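PDB 2R5F: transcriptional regulator, putative from Pseudomonas syringae pv. tomato, which probably binds a sugar or related effector through this domain and thereby regulates transcription. Local coordinates for residues S152-E164 with I224-K236. Numbering follows the deposited sequence.
Sequences SITLAIVGIGELE and INRVLGLAGGVRK. With SO4 (sulfate ion), chain B.
I157 and L230 meet on one face of two neighbouring parallel strands, CG2 of I157 lying 3.8 Å from CD1 of L230. With chi1 of I157 at -46°, CG1 lies beside the backbone N and CG2 anti to it, which brings the CG2 methyl up to L230. L228 adds CD2 beside the same CG2; these branched aliphatic chains pack against helix 36-54, where I157 touches L51, L228 touches Y50 and L230 touches I43. Also on this face, L155 lays CD1 over the centre of one face of the R226 guanidinium, 4.1 Å above its plane, while the NE of R226 is hydrogen-bonded to Y50. The reverse face carries A156, whose small methyl touches both I224 CD1 (3.9 Å) and V227 CG2, and V158, whose CG2 sits 4.0 Å from V227 CG1. Between the faces a parallel ladder alternates: A156 N to R226 O, L228 N to A156 O (2.7 Å), V158 N to L228 O and L230 N to V158 O. These are inner strands of the Rossmann-like sheet of the sugar-binding domain, and strands 60-63 and 251-255 flank the pair. Beyond V158 the chains part, and a water accepts from I160 N and lies within bonding distance of L230 O and a sulfate oxygen, with more acceptors in reach than it has protons; I160 CB still packs on A231 CB. K236 stretches its outer chain back alongside I160 until NZ binds I160 O (2.7 Å), tilted 23° from the carbonyl plane, and sulfate O1 (2.9 Å). A long, flexible cation suits both acceptors. The sulfate, probably from the crystallisation liquor, is also held by S67, S68 and T69, a site consistent with anion recognition, and G159, lacking a side chain, admits sulfate O3 near its CA.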
ATOM      1  N   SER A 152      -1.161 -14.485  -8.314  1.00 48.69           N
ATOM      2  CA  SER A 152      -0.728 -13.871  -9.574  1.00 47.32           C
ATOM      3  C   SER A 152      -0.183 -12.450  -9.350  1.00 46.13           C
ATOM      4  O   SER A 152       0.560 -11.926 -10.189  1.00 46.42           O
ATOM      5  CB  SER A 152      -1.864 -13.870 -10.618  1.00 47.24           C
ATOM      6  OG  SER A 152      -2.600 -15.096 -10.630  1.00 47.02           O
ATOM      7  N   ILE A 153      -0.535 -11.831  -8.228  1.00 44.26           N
ATOM      8  CA  ILE A 153      -0.128 -10.431  -7.979  1.00 42.78           C
ATOM      9  C   ILE A 153       1.377 -10.177  -8.070  1.00 41.87           C
ATOM     10  O   ILE A 153       2.173 -10.918  -7.505  1.00 41.89           O
ATOM     11  CB  ILE A 153      -0.703  -9.894  -6.669  1.00 42.80           C
ATOM     12  CG1 ILE A 153      -2.211  -9.651  -6.845  1.00 42.86           C
ATOM     13  CG2 ILE A 153      -0.019  -8.583  -6.262  1.00 41.49           C
ATOM     14  CD1 ILE A 153      -2.921  -9.750  -5.558  1.00 45.93           C
ATOM     15  N   THR A 154       1.741  -9.132  -8.811  1.00 40.95           N
ATOM     16  CA  THR A 154       3.123  -8.785  -9.068  1.00 39.62           C
ATOM     17  C   THR A 154       3.514  -7.434  -8.488  1.00 38.60           C
ATOM     18  O   THR A 154       4.686  -7.182  -8.280  1.00 38.70           O
ATOM     19  CB  THR A 154       3.425  -8.795 -10.577  1.00 39.87           C
ATOM     20  OG1 THR A 154       2.737  -7.715 -11.217  1.00 40.03           O
ATOM     21  CG2 THR A 154       2.994 -10.091 -11.190  1.00 40.89           C
ATOM     22  N   LEU A 155       2.530  -6.567  -8.253  1.00 37.67           N
ATOM     23  CA  LEU A 155       2.730  -5.289  -7.594  1.00 36.94           C
ATOM     24  C   LEU A 155       1.664  -5.084  -6.528  1.00 36.44           C
ATOM     25  O   LEU A 155       0.488  -4.879  -6.855  1.00 36.73           O
ATOM     26  CB  LEU A 155       2.653  -4.148  -8.603  1.00 37.19           C
ATOM     27  CG  LEU A 155       2.629  -2.681  -8.104  1.00 35.51           C
ATOM     28  CD1 LEU A 155       3.887  -2.267  -7.369  1.00 34.47           C
ATOM     29  CD2 LEU A 155       2.396  -1.764  -9.290  1.00 37.09           C
ATOM     30  N   ALA A 156       2.052  -5.173  -5.261  1.00 36.21           N
ATOM     31  CA  ALA A 156       1.124  -4.806  -4.168  1.00 36.19           C
ATOM     32  C   ALA A 156       1.355  -3.387  -3.740  1.00 35.52           C
ATOM     33  O   ALA A 156       2.474  -3.006  -3.457  1.00 35.80           O
ATOM     34  CB  ALA A 156       1.232  -5.769  -2.975  1.00 36.21           C
ATOM     35  N   ILE A 157       0.282  -2.596  -3.695  1.00 35.74           N
ATOM     36  CA  ILE A 157       0.335  -1.242  -3.203  1.00 35.22           C
ATOM     37  C   ILE A 157      -0.403  -1.168  -1.863  1.00 36.01           C
ATOM     38  O   ILE A 157      -1.595  -1.448  -1.788  1.00 36.74           O
ATOM     39  CB  ILE A 157      -0.320  -0.242  -4.200  1.00 35.75           C
ATOM     40  CG1 ILE A 157       0.171  -0.511  -5.631  1.00 33.72           C
ATOM     41  CG2 ILE A 157      -0.090   1.215  -3.702  1.00 34.83           C
ATOM     42  CD1 ILE A 157      -0.519   0.253  -6.649  1.00 34.79           C
ATOM     43  N   VAL A 158       0.298  -0.792  -0.801  1.00 36.72           N
ATOM     44  CA  VAL A 158      -0.246  -0.923   0.570  1.00 36.62           C
ATOM     45  C   VAL A 158       0.013   0.315   1.416  1.00 37.46           C
ATOM     46  O   VAL A 158       1.067   0.957   1.304  1.00 38.89           O
ATOM     47  CB  VAL A 158       0.323  -2.197   1.324  1.00 37.80           C
ATOM     48  CG1 VAL A 158      -0.002  -3.516   0.578  1.00 34.60           C
ATOM     49  CG2 VAL A 158       1.831  -2.076   1.588  1.00 36.25           C
ATOM     50  N   GLY A 159      -0.945   0.665   2.263  1.00 37.42           N
ATOM     51  CA  GLY A 159      -0.722   1.691   3.245  1.00 37.53           C
ATOM     52  C   GLY A 159      -0.189   0.946   4.452  1.00 37.76           C
ATOM     53  O   GLY A 159      -0.193  -0.279   4.477  1.00 36.78           O
ATOM     54  N   ILE A 160       0.270   1.681   5.450  1.00 38.11           N
ATOM     55  CA  ILE A 160       0.790   1.075   6.669  1.00 38.71           C
ATOM     56  C   ILE A 160       0.055   1.770   7.804  1.00 39.74           C
ATOM     57  O   ILE A 160       0.111   2.986   7.917  1.00 39.78           O
ATOM     58  CB  ILE A 160       2.341   1.232   6.746  1.00 39.05           C
ATOM     59  CG1 ILE A 160       3.006   0.423   5.611  1.00 39.30           C
ATOM     60  CG2 ILE A 160       2.902   0.765   8.109  1.00 39.28           C
ATOM     61  CD1 ILE A 160       4.344   0.957   5.169  1.00 40.82           C
ATOM     62  N   GLY A 161      -0.687   1.008   8.609  1.00 40.60           N
ATOM     63  CA  GLY A 161      -1.383   1.580   9.760  1.00 41.97           C
ATOM     64  C   GLY A 161      -0.559   1.517  11.048  1.00 43.00           C
ATOM     65  O   GLY A 161       0.194   0.570  11.273  1.00 43.15           O
ATOM     66  N   GLU A 162      -0.708   2.518  11.903  1.00 44.15           N
ATOM     67  CA  GLU A 162      -0.112   2.483  13.241  1.00 45.30           C
ATOM     68  C   GLU A 162      -1.117   1.964  14.283  1.00 45.93           C
ATOM     69  O   GLU A 162      -2.315   2.209  14.152  1.00 45.46           O
ATOM     70  CB  GLU A 162       0.417   3.881  13.613  1.00 45.84           C
ATOM     71  CG  GLU A 162      -0.642   4.946  14.060  1.00 49.32           C
ATOM     72  CD  GLU A 162      -1.421   5.614  12.899  1.00 51.16           C
ATOM     73  OE1 GLU A 162      -1.845   4.914  11.948  1.00 53.48           O
ATOM     74  OE2 GLU A 162      -1.621   6.854  12.943  1.00 51.40           O
ATOM     75  N   LEU A 163      -0.630   1.248  15.305  1.00 47.08           N
ATOM     76  CA  LEU A 163      -1.442   0.873  16.482  1.00 48.05           C
ATOM     77  C   LEU A 163      -1.157   1.745  17.714  1.00 49.22           C
ATOM     78  O   LEU A 163      -0.091   1.645  18.327  1.00 49.05           O
ATOM     79  CB  LEU A 163      -1.258  -0.602  16.846  1.00 47.95           C
ATOM     80  CG  LEU A 163      -2.525  -1.340  17.307  1.00 48.30           C
ATOM     81  CD1 LEU A 163      -2.249  -2.810  17.426  1.00 48.85           C
ATOM     82  CD2 LEU A 163      -3.085  -0.811  18.629  1.00 48.70           C
ATOM     83  N   GLU A 164      -2.160   2.541  18.094  1.00 50.46           N
ATOM     84  CA  GLU A 164      -2.092   3.603  19.112  1.00 51.78           C
ATOM     85  C   GLU A 164      -1.807   4.917  18.394  1.00 51.93           C
ATOM     86  O   GLU A 164      -2.558   5.315  17.508  1.00 52.04           O
ATOM     87  CB  GLU A 164      -1.014   3.373  20.190  1.00 52.18           C
ATOM     88  CG  GLU A 164      -1.221   2.191  21.121  1.00 52.44           C
ATOM     89  CD  GLU A 164       0.023   1.890  21.954  1.00 53.05           C
ATOM     90  OE1 GLU A 164       0.696   2.842  22.424  1.00 53.97           O
ATOM     91  OE2 GLU A 164       0.325   0.690  22.146  1.00 55.47           O
ATOM     92  N   ILE A 224       5.892 -11.208  -2.839  1.00 50.24           N
ATOM     93  CA  ILE A 224       5.433 -10.516  -4.057  1.00 48.92           C
ATOM     94  C   ILE A 224       6.603  -9.814  -4.766  1.00 48.61           C
ATOM     95  O   ILE A 224       7.432  -9.165  -4.111  1.00 48.85           O
ATOM     96  CB  ILE A 224       4.222  -9.570  -3.776  1.00 48.67           C
ATOM     97  CG1 ILE A 224       2.976 -10.415  -3.527  1.00 49.04           C
ATOM     98  CG2 ILE A 224       3.964  -8.620  -4.941  1.00 47.86           C
ATOM     99  CD1 ILE A 224       1.785  -9.659  -3.049  1.00 49.22           C
ATOM    100  N   ASN A 225       6.673  -9.974  -6.097  1.00 48.23           N
ATOM    101  CA  ASN A 225       7.692  -9.333  -6.948  1.00 47.72           C
ATOM    102  C   ASN A 225       8.099  -7.917  -6.469  1.00 46.85           C
ATOM    103  O   ASN A 225       9.283  -7.577  -6.437  1.00 46.86           O
ATOM    104  CB  ASN A 225       7.226  -9.279  -8.425  1.00 47.71           C
ATOM    105  CG  ASN A 225       7.461 -10.597  -9.188  1.00 50.47           C
ATOM    106  OD1 ASN A 225       6.821 -10.861 -10.224  1.00 50.60           O
ATOM    107  ND2 ASN A 225       8.381 -11.423  -8.686  1.00 53.41           N
ATOM    108  N   ARG A 226       7.110  -7.109  -6.094  1.00 45.63           N
ATOM    109  CA  ARG A 226       7.312  -5.688  -5.800  1.00 44.65           C
ATOM    110  C   ARG A 226       6.184  -5.166  -4.910  1.00 43.20           C
ATOM    111  O   ARG A 226       5.016  -5.170  -5.295  1.00 43.36           O
ATOM    112  CB  ARG A 226       7.366  -4.929  -7.125  1.00 45.33           C
ATOM    113  CG  ARG A 226       7.489  -3.439  -7.109  1.00 47.12           C
ATOM    114  CD  ARG A 226       8.197  -3.088  -8.405  1.00 53.06           C
ATOM    115  NE  ARG A 226       7.696  -1.883  -9.062  1.00 59.07           N
ATOM    116  CZ  ARG A 226       6.914  -1.867 -10.141  1.00 59.18           C
ATOM    117  NH1 ARG A 226       6.520  -0.706 -10.651  1.00 60.53           N
ATOM    118  NH2 ARG A 226       6.522  -2.998 -10.715  1.00 61.32           N
ATOM    119  N   VAL A 227       6.524  -4.767  -3.691  1.00 41.51           N
ATOM    120  CA  VAL A 227       5.525  -4.213  -2.772  1.00 39.79           C
ATOM    121  C   VAL A 227       5.834  -2.734  -2.557  1.00 39.21           C
ATOM    122  O   VAL A 227       6.938  -2.365  -2.114  1.00 37.77           O
ATOM    123  CB  VAL A 227       5.468  -4.983  -1.432  1.00 39.60           C
ATOM    124  CG1 VAL A 227       4.457  -4.362  -0.468  1.00 38.00           C
ATOM    125  CG2 VAL A 227       5.125  -6.446  -1.691  1.00 39.21           C
ATOM    126  N   LEU A 228       4.863  -1.907  -2.926  1.00 38.72           N
ATOM    127  CA  LEU A 228       4.948  -0.460  -2.775  1.00 39.43           C
ATOM    128  C   LEU A 228       4.257  -0.098  -1.476  1.00 39.39           C
ATOM    129  O   LEU A 228       3.049  -0.322  -1.353  1.00 40.31           O
ATOM    130  CB  LEU A 228       4.249   0.228  -3.970  1.00 39.35           C
ATOM    131  CG  LEU A 228       4.139   1.756  -4.151  1.00 38.01           C
ATOM    132  CD1 LEU A 228       5.470   2.443  -4.014  1.00 38.80           C
ATOM    133  CD2 LEU A 228       3.558   2.108  -5.515  1.00 39.61           C
ATOM    134  N   GLY A 229       5.006   0.434  -0.512  1.00 38.83           N
ATOM    135  CA  GLY A 229       4.427   1.076   0.671  1.00 37.07           C
ATOM    136  C   GLY A 229       4.227   2.580   0.562  1.00 37.57           C
ATOM    137  O   GLY A 229       5.153   3.304   0.189  1.00 36.88           O
ATOM    138  N   LEU A 230       3.023   3.062   0.923  1.00 35.47           N
ATOM    139  CA  LEU A 230       2.714   4.471   0.883  1.00 35.85           C
ATOM    140  C   LEU A 230       2.295   4.955   2.284  1.00 36.39           C
ATOM    141  O   LEU A 230       1.181   4.709   2.684  1.00 34.53           O
ATOM    142  CB  LEU A 230       1.580   4.792  -0.131  1.00 35.87           C
ATOM    143  CG  LEU A 230       1.633   4.340  -1.603  1.00 37.28           C
ATOM    144  CD1 LEU A 230       0.364   4.745  -2.307  1.00 37.71           C
ATOM    145  CD2 LEU A 230       2.866   4.893  -2.363  1.00 37.25           C
ATOM    146  N   ALA A 231       3.180   5.665   2.990  1.00 36.03           N
ATOM    147  CA  ALA A 231       2.935   6.024   4.390  1.00 36.70           C
ATOM    148  C   ALA A 231       3.860   7.137   4.878  1.00 35.95           C
ATOM    149  O   ALA A 231       5.040   7.126   4.603  1.00 36.80           O
ATOM    150  CB  ALA A 231       3.144   4.783   5.273  1.00 36.39           C
ATOM    151  N   GLY A 232       3.314   8.067   5.635  1.00 37.22           N
ATOM    152  CA  GLY A 232       4.086   9.093   6.321  1.00 38.10           C
ATOM    153  C   GLY A 232       3.300   9.670   7.475  1.00 38.63           C
ATOM    154  O   GLY A 232       2.105   9.462   7.565  1.00 39.37           O
ATOM    155  N   GLY A 233       3.958  10.422   8.341  1.00 39.21           N
ATOM    156  CA  GLY A 233       3.326  10.957   9.542  1.00 41.28           C
ATOM    157  C   GLY A 233       4.156  10.578  10.761  1.00 42.76           C
ATOM    158  O   GLY A 233       4.632   9.447  10.867  1.00 42.39           O
ATOM    159  N   VAL A 234       4.332  11.501  11.701  1.00 44.34           N
ATOM    160  CA  VAL A 234       5.271  11.203  12.776  1.00 45.45           C
ATOM    161  C   VAL A 234       4.774  10.022  13.616  1.00 45.24           C
ATOM    162  O   VAL A 234       5.585   9.271  14.152  1.00 45.54           O
ATOM    163  CB  VAL A 234       5.707  12.454  13.607  1.00 45.85           C
ATOM    164  CG1 VAL A 234       4.628  12.887  14.642  1.00 46.55           C
ATOM    165  CG2 VAL A 234       7.080  12.193  14.260  1.00 46.27           C
ATOM    166  N   ARG A 235       3.457   9.817  13.633  1.00 45.01           N
ATOM    167  CA  ARG A 235       2.836   8.714  14.385  1.00 44.93           C
ATOM    168  C   ARG A 235       3.043   7.323  13.768  1.00 43.52           C
ATOM    169  O   ARG A 235       2.791   6.298  14.411  1.00 43.66           O
ATOM    170  CB  ARG A 235       1.341   8.966  14.572  1.00 45.42           C
ATOM    171  CG  ARG A 235       1.027  10.274  15.263  1.00 48.92           C
ATOM    172  CD  ARG A 235      -0.183  10.137  16.180  1.00 54.17           C
ATOM    173  NE  ARG A 235       0.172   9.719  17.547  1.00 57.23           N
ATOM    174  CZ  ARG A 235      -0.308   8.631  18.162  1.00 57.97           C
ATOM    175  NH1 ARG A 235      -1.164   7.825  17.537  1.00 57.16           N
ATOM    176  NH2 ARG A 235       0.065   8.355  19.412  1.00 57.67           N
ATOM    177  N   LYS A 236       3.517   7.292  12.534  1.00 42.26           N
ATOM    178  CA  LYS A 236       3.646   6.052  11.782  1.00 40.87           C
ATOM    179  C   LYS A 236       5.072   5.479  11.764  1.00 39.67           C
ATOM    180  O   LYS A 236       5.253   4.335  11.353  1.00 37.70           O
ATOM    181  CB  LYS A 236       3.219   6.276  10.328  1.00 41.05           C
ATOM    182  CG  LYS A 236       1.752   6.552  10.124  1.00 41.29           C
ATOM    183  CD  LYS A 236       1.309   5.850   8.876  1.00 40.00           C
ATOM    184  CE  LYS A 236      -0.081   6.265   8.490  1.00 42.50           C
ATOM    185  NZ  LYS A 236      -0.451   5.548   7.259  1.00 40.49           N
TER
HETATM  186  S   SO4 B   1      -3.768   5.166   5.654  1.00 46.20           S
HETATM  187  O1  SO4 B   1      -3.306   4.967   7.020  1.00 47.22           O
HETATM  188  O2  SO4 B   1      -3.660   6.553   5.238  1.00 48.19           O
HETATM  189  O3  SO4 B   1      -3.031   4.360   4.715  1.00 46.30           O
HETATM  190  O4  SO4 B   1      -5.202   4.878   5.593  1.00 48.15           O
HETATM  191  O   HOH W   1       4.516 -12.034  -7.429  1.00 44.33           O
HETATM  192  O   HOH W   2      -0.305   4.403   4.851  1.00 28.37           O